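Erythrocyte membrane protein 1 (Plasmodium falciparum, PDB 2XU0) probably binds host cell surface receptors, this chain being the N-terminal segment and first Duffy-binding-like domain of a much longer adhesion protein. Local coordinates at residues Y380-F391 against F454-S464. The protein carries 10 engineered substitutions. Residues are numbered along the deposited sequence; the frame is centred on the assembly and turned at random.
Sequences YNEWIVKKLEEF and FNKPIKTFSIS
Phe461 lays one face of its ring over the backbone of Leu388, whose CA makes a CH-pi contact 4.1 Å from the ring centroid and 22° off the normal. Thr460 CG2 lies over the opposite face, toward its rim, so the ring sits between Thr460, at the end of the short helix just before it, and the long helix. Leu388 reaches it by a second route: with CG swung opposite the backbone N (chi1 178°), its CD1 lies 3.6 Å from Phe461 CD2 and also touches the ring of Pro457. Farther along the helix, the Phe391 ring receives Phe461 CE2 over one face, the two planes inclined at 38°. Phe454 completes this aromatic cluster; its ring runs nearly parallel to that of Phe391 but is slid well aside, with Phe391 CE1 3.8 Å from Phe454 CD1. Ile384 CG2 packs beside Phe461 CB, at 4.0 Å.

Toward the other end, waters join the direct contacts. One molecule is hydrogen-bonded to the Tyr380 hydroxyl, in the plane of the ring at its edge, and donates to Ser462 O, 2.6 Å from the water; a second accepts from Ser464 N at 2.8 Å. Ile463 CG2 lies alongside the Asn381 amide, 3.4 Å from OD1.

The whole contact belongs to the C-terminal subdomain of the Duffy-binding-like domain, where it packs the short helix 457-460, with the turns on either side of it, against the long helix 371-407. Helix 311-338 adds Phe323 against Phe461 and meets Tyr380 through Lys327, Ile331 and Val334, while helix 429-437 brings Leu433 to Phe391 and Leu436 to Phe454.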
loop_
_atom_site.group_PDB
_atom_site.type_symbol
_atom_site.label_atom_id
_atom_site.label_comp_id
_atom_site.label_asym_id
_atom_site.label_seq_id
_atom_site.Cartn_x
_atom_site.Cartn_y
_atom_site.Cartn_z
ATOM N N TYR A 380 0.552 -17.285 -15.695
ATOM C CA TYR A 380 0.542 -15.822 -15.789
ATOM C C TYR A 380 -0.895 -15.344 -16.033
ATOM O O TYR A 380 -1.332 -14.391 -15.403
ATOM C CB TYR A 380 1.462 -15.320 -16.931
ATOM C CG TYR A 380 1.441 -13.815 -17.097
ATOM C CD1 TYR A 380 2.138 -12.986 -16.220
ATOM C CD2 TYR A 380 0.667 -13.214 -18.084
ATOM C CE1 TYR A 380 2.089 -11.594 -16.339
ATOM C CE2 TYR A 380 0.621 -11.824 -18.223
ATOM C CZ TYR A 380 1.322 -11.018 -17.336
ATOM O OH TYR A 380 1.282 -9.651 -17.466
ATOM N N ASN A 381 -1.625 -16.003 -16.924
ATOM C CA ASN A 381 -3.010 -15.600 -17.192
ATOM C C ASN A 381 -3.914 -15.779 -15.962
ATOM O O ASN A 381 -4.823 -14.972 -15.805
ATOM C CB ASN A 381 -3.607 -16.341 -18.389
ATOM C CG ASN A 381 -2.921 -16.093 -19.705
ATOM O OD1 ASN A 381 -2.179 -15.121 -19.890
ATOM N ND2 ASN A 381 -3.152 -16.991 -20.651
ATOM N N GLU A 382 -3.672 -16.795 -15.093
ATOM C CA GLU A 382 -4.529 -16.951 -13.906
ATOM C C GLU A 382 -4.333 -15.778 -12.930
ATOM O O GLU A 382 -5.323 -15.234 -12.414
ATOM C CB GLU A 382 -4.420 -18.316 -13.199
ATOM C CG GLU A 382 -3.157 -18.661 -12.433
ATOM C CD GLU A 382 -3.256 -19.963 -11.655
ATOM O OE1 GLU A 382 -2.198 -20.492 -11.244
ATOM O OE2 GLU A 382 -4.391 -20.458 -11.459
ATOM N N TRP A 383 -3.051 -15.363 -12.729
ATOM C CA TRP A 383 -2.728 -14.216 -11.879
ATOM C C TRP A 383 -3.371 -12.953 -12.422
ATOM O O TRP A 383 -4.000 -12.250 -11.653
ATOM C CB TRP A 383 -1.216 -14.042 -11.736
ATOM C CG TRP A 383 -0.824 -12.855 -10.907
ATOM C CD1 TRP A 383 -0.791 -12.772 -9.544
ATOM C CD2 TRP A 383 -0.365 -11.594 -11.399
ATOM N NE1 TRP A 383 -0.359 -11.525 -9.159
ATOM C CE2 TRP A 383 -0.063 -10.791 -10.280
ATOM C CE3 TRP A 383 -0.114 -11.084 -12.687
ATOM C CZ2 TRP A 383 0.393 -9.472 -10.408
ATOM C CZ3 TRP A 383 0.375 -9.789 -12.811
ATOM C CH2 TRP A 383 0.618 -8.999 -11.682
ATOM N N ILE A 384 -3.248 -12.689 -13.744
ATOM C CA ILE A 384 -3.778 -11.488 -14.398
ATOM C C ILE A 384 -5.296 -11.426 -14.276
ATOM O O ILE A 384 -5.859 -10.338 -14.125
ATOM C CB ILE A 384 -3.263 -11.386 -15.875
ATOM C CG1 ILE A 384 -1.904 -10.704 -15.941
ATOM C CG2 ILE A 384 -4.273 -10.731 -16.856
ATOM C CD1 ILE A 384 -1.810 -9.116 -15.648
ATOM N N VAL A 385 -5.952 -12.603 -14.354
ATOM C CA VAL A 385 -7.404 -12.721 -14.246
ATOM C C VAL A 385 -7.869 -12.380 -12.844
ATOM O O VAL A 385 -8.874 -11.684 -12.692
ATOM C CB VAL A 385 -7.902 -14.088 -14.773
ATOM C CG1 VAL A 385 -9.257 -14.476 -14.190
ATOM C CG2 VAL A 385 -7.931 -14.080 -16.310
ATOM N N LYS A 386 -7.108 -12.814 -11.837
ATOM C CA LYS A 386 -7.386 -12.523 -10.438
ATOM C C LYS A 386 -7.177 -10.997 -10.151
ATOM O O LYS A 386 -7.930 -10.420 -9.358
ATOM C CB LYS A 386 -6.450 -13.342 -9.561
ATOM C CG LYS A 386 -6.664 -13.206 -8.066
ATOM C CD LYS A 386 -5.646 -14.043 -7.272
ATOM C CE LYS A 386 -5.517 -13.593 -5.831
ATOM N NZ LYS A 386 -6.722 -13.914 -5.008
ATOM N N LYS A 387 -6.129 -10.380 -10.765
ATOM C CA LYS A 387 -5.782 -8.961 -10.554
ATOM C C LYS A 387 -6.842 -8.086 -11.216
ATOM O O LYS A 387 -7.308 -7.125 -10.611
ATOM C CB LYS A 387 -4.375 -8.669 -11.088
ATOM C CG LYS A 387 -3.267 -9.242 -10.198
ATOM C CD LYS A 387 -3.142 -8.413 -8.927
ATOM C CE LYS A 387 -2.633 -9.179 -7.753
ATOM N NZ LYS A 387 -2.742 -8.345 -6.530
ATOM N N LEU A 388 -7.330 -8.509 -12.391
ATOM C CA LEU A 388 -8.408 -7.804 -13.071
ATOM C C LEU A 388 -9.629 -7.733 -12.167
ATOM O O LEU A 388 -10.262 -6.681 -12.128
ATOM C CB LEU A 388 -8.775 -8.469 -14.418
ATOM C CG LEU A 388 -9.955 -7.834 -15.230
ATOM C CD1 LEU A 388 -9.709 -6.337 -15.550
ATOM C CD2 LEU A 388 -10.252 -8.613 -16.505
ATOM N N GLU A 389 -9.997 -8.851 -11.490
ATOM C CA GLU A 389 -11.177 -8.873 -10.632
ATOM C C GLU A 389 -10.998 -7.925 -9.449
ATOM O O GLU A 389 -11.881 -7.119 -9.179
ATOM C CB GLU A 389 -11.562 -10.298 -10.198
ATOM C CG GLU A 389 -12.696 -10.344 -9.191
ATOM C CD GLU A 389 -13.222 -11.751 -8.976
ATOM O OE1 GLU A 389 -12.964 -12.318 -7.892
ATOM O OE2 GLU A 389 -13.843 -12.309 -9.913
ATOM N N GLU A 390 -9.843 -8.005 -8.780
ATOM C CA GLU A 390 -9.459 -7.113 -7.689
ATOM C C GLU A 390 -9.576 -5.665 -8.120
ATOM O O GLU A 390 -10.010 -4.831 -7.328
ATOM C CB GLU A 390 -8.020 -7.421 -7.258
ATOM C CG GLU A 390 -7.898 -8.739 -6.506
ATOM C CD GLU A 390 -6.487 -9.107 -6.088
ATOM O OE1 GLU A 390 -5.562 -8.312 -6.351
ATOM O OE2 GLU A 390 -6.292 -10.245 -5.611
ATOM N N PHE A 391 -9.146 -5.367 -9.356
ATOM C CA PHE A 391 -9.196 -4.052 -9.968
ATOM C C PHE A 391 -10.644 -3.545 -10.108
ATOM O O PHE A 391 -10.947 -2.437 -9.651
ATOM C CB PHE A 391 -8.492 -4.059 -11.354
ATOM C CG PHE A 391 -8.743 -2.756 -12.077
ATOM C CD1 PHE A 391 -8.078 -1.589 -11.692
ATOM C CD2 PHE A 391 -9.729 -2.664 -13.050
ATOM C CE1 PHE A 391 -8.381 -0.363 -12.289
ATOM C CE2 PHE A 391 -10.030 -1.439 -13.646
ATOM C CZ PHE A 391 -9.355 -0.297 -13.256
ATOM N N PHE A 454 -4.997 1.936 -16.665
ATOM C CA PHE A 454 -6.132 1.443 -15.893
ATOM C C PHE A 454 -7.478 1.835 -16.505
ATOM O O PHE A 454 -8.493 1.196 -16.193
ATOM C CB PHE A 454 -6.009 1.774 -14.406
ATOM C CG PHE A 454 -4.848 1.031 -13.756
ATOM C CD1 PHE A 454 -4.872 -0.360 -13.623
ATOM C CD2 PHE A 454 -3.730 1.721 -13.293
ATOM C CE1 PHE A 454 -3.800 -1.047 -13.024
ATOM C CE2 PHE A 454 -2.649 1.040 -12.723
ATOM C CZ PHE A 454 -2.692 -0.337 -12.584
ATOM N N ASN A 455 -7.474 2.870 -17.395
ATOM C CA ASN A 455 -8.657 3.300 -18.139
ATOM C C ASN A 455 -8.880 2.401 -19.375
ATOM O O ASN A 455 -9.880 2.547 -20.048
ATOM C CB ASN A 455 -8.562 4.780 -18.543
ATOM C CG ASN A 455 -8.702 5.734 -17.397
ATOM O OD1 ASN A 455 -7.881 6.644 -17.188
ATOM N ND2 ASN A 455 -9.705 5.523 -16.591
ATOM N N LYS A 456 -7.964 1.468 -19.654
ATOM C CA LYS A 456 -8.085 0.507 -20.753
ATOM C C LYS A 456 -7.792 -0.882 -20.166
ATOM O O LYS A 456 -6.699 -1.416 -20.365
ATOM C CB LYS A 456 -7.124 0.874 -21.927
ATOM C CG LYS A 456 -7.566 2.121 -22.683
ATOM C CD LYS A 456 -6.856 2.271 -24.018
ATOM C CE LYS A 456 -7.469 3.358 -24.878
ATOM N NZ LYS A 456 -8.831 2.999 -25.372
ATOM N N PRO A 457 -8.724 -1.453 -19.368
ATOM C CA PRO A 457 -8.437 -2.735 -18.711
ATOM C C PRO A 457 -8.037 -3.866 -19.651
ATOM O O PRO A 457 -7.142 -4.639 -19.321
ATOM C CB PRO A 457 -9.716 -3.031 -17.919
ATOM C CG PRO A 457 -10.334 -1.698 -17.697
ATOM C CD PRO A 457 -10.054 -0.949 -18.981
ATOM N N ILE A 458 -8.647 -3.925 -20.827
ATOM C CA ILE A 458 -8.311 -4.955 -21.820
ATOM C C ILE A 458 -6.816 -4.967 -22.168
ATOM O O ILE A 458 -6.229 -6.039 -22.184
ATOM C CB ILE A 458 -9.307 -4.914 -23.020
ATOM C CG1 ILE A 458 -10.707 -5.473 -22.595
ATOM C CG2 ILE A 458 -8.800 -5.615 -24.286
ATOM C CD1 ILE A 458 -10.722 -6.626 -21.519
ATOM N N LYS A 459 -6.186 -3.780 -22.308
ATOM C CA LYS A 459 -4.749 -3.660 -22.615
ATOM C C LYS A 459 -3.875 -3.918 -21.376
ATOM O O LYS A 459 -2.841 -4.578 -21.479
ATOM C CB LYS A 459 -4.421 -2.269 -23.206
ATOM C CG LYS A 459 -5.410 -1.778 -24.273
ATOM C CD LYS A 459 -4.961 -2.087 -25.706
ATOM C CE LYS A 459 -5.774 -1.338 -26.740
ATOM N NZ LYS A 459 -5.502 0.128 -26.725
ATOM N N THR A 460 -4.296 -3.425 -20.206
ATOM C CA THR A 460 -3.517 -3.596 -18.984
ATOM C C THR A 460 -3.562 -4.996 -18.415
ATOM O O THR A 460 -2.600 -5.426 -17.789
ATOM C CB THR A 460 -3.910 -2.533 -17.967
ATOM O OG1 THR A 460 -3.877 -1.281 -18.644
ATOM C CG2 THR A 460 -2.982 -2.507 -16.741
ATOM N N PHE A 461 -4.694 -5.679 -18.564
ATOM C CA PHE A 461 -4.832 -7.009 -18.011
ATOM C C PHE A 461 -4.979 -8.034 -19.145
ATOM O O PHE A 461 -5.861 -8.875 -19.121
ATOM C CB PHE A 461 -5.981 -7.069 -16.971
ATOM C CG PHE A 461 -5.881 -6.068 -15.844
ATOM C CD1 PHE A 461 -5.238 -6.396 -14.656
ATOM C CD2 PHE A 461 -6.430 -4.793 -15.972
ATOM C CE1 PHE A 461 -5.188 -5.484 -13.596
ATOM C CE2 PHE A 461 -6.388 -3.884 -14.912
ATOM C CZ PHE A 461 -5.760 -4.229 -13.737
ATOM N N SER A 462 -4.116 -7.937 -20.155
ATOM C CA SER A 462 -4.117 -8.840 -21.309
ATOM C C SER A 462 -3.116 -9.966 -21.091
ATOM O O SER A 462 -2.325 -9.918 -20.155
ATOM C CB SER A 462 -3.704 -8.062 -22.557
ATOM O OG SER A 462 -2.417 -7.483 -22.395
ATOM N N ILE A 463 -3.088 -10.938 -22.024
ATOM C CA ILE A 463 -2.095 -12.012 -22.048
ATOM C C ILE A 463 -0.757 -11.334 -22.392
ATOM O O ILE A 463 -0.755 -10.256 -23.019
ATOM C CB ILE A 463 -2.434 -13.117 -23.111
ATOM C CG1 ILE A 463 -2.524 -12.533 -24.550
ATOM C CG2 ILE A 463 -3.674 -13.951 -22.732
ATOM C CD1 ILE A 463 -1.831 -13.359 -25.593
ATOM N N SER A 464 0.369 -11.929 -21.975
ATOM C CA SER A 464 1.692 -11.388 -22.309
ATOM C C SER A 464 1.891 -11.489 -23.827
ATOM O O SER A 464 1.389 -12.430 -24.446
ATOM C CB SER A 464 2.790 -12.210 -21.632
ATOM O OG SER A 464 4.062 -11.835 -22.142
HETATM O O HOH W 1 -0.136 -8.605 -19.635
HETATM O O HOH W 2 -0.184 -14.492 -21.080
#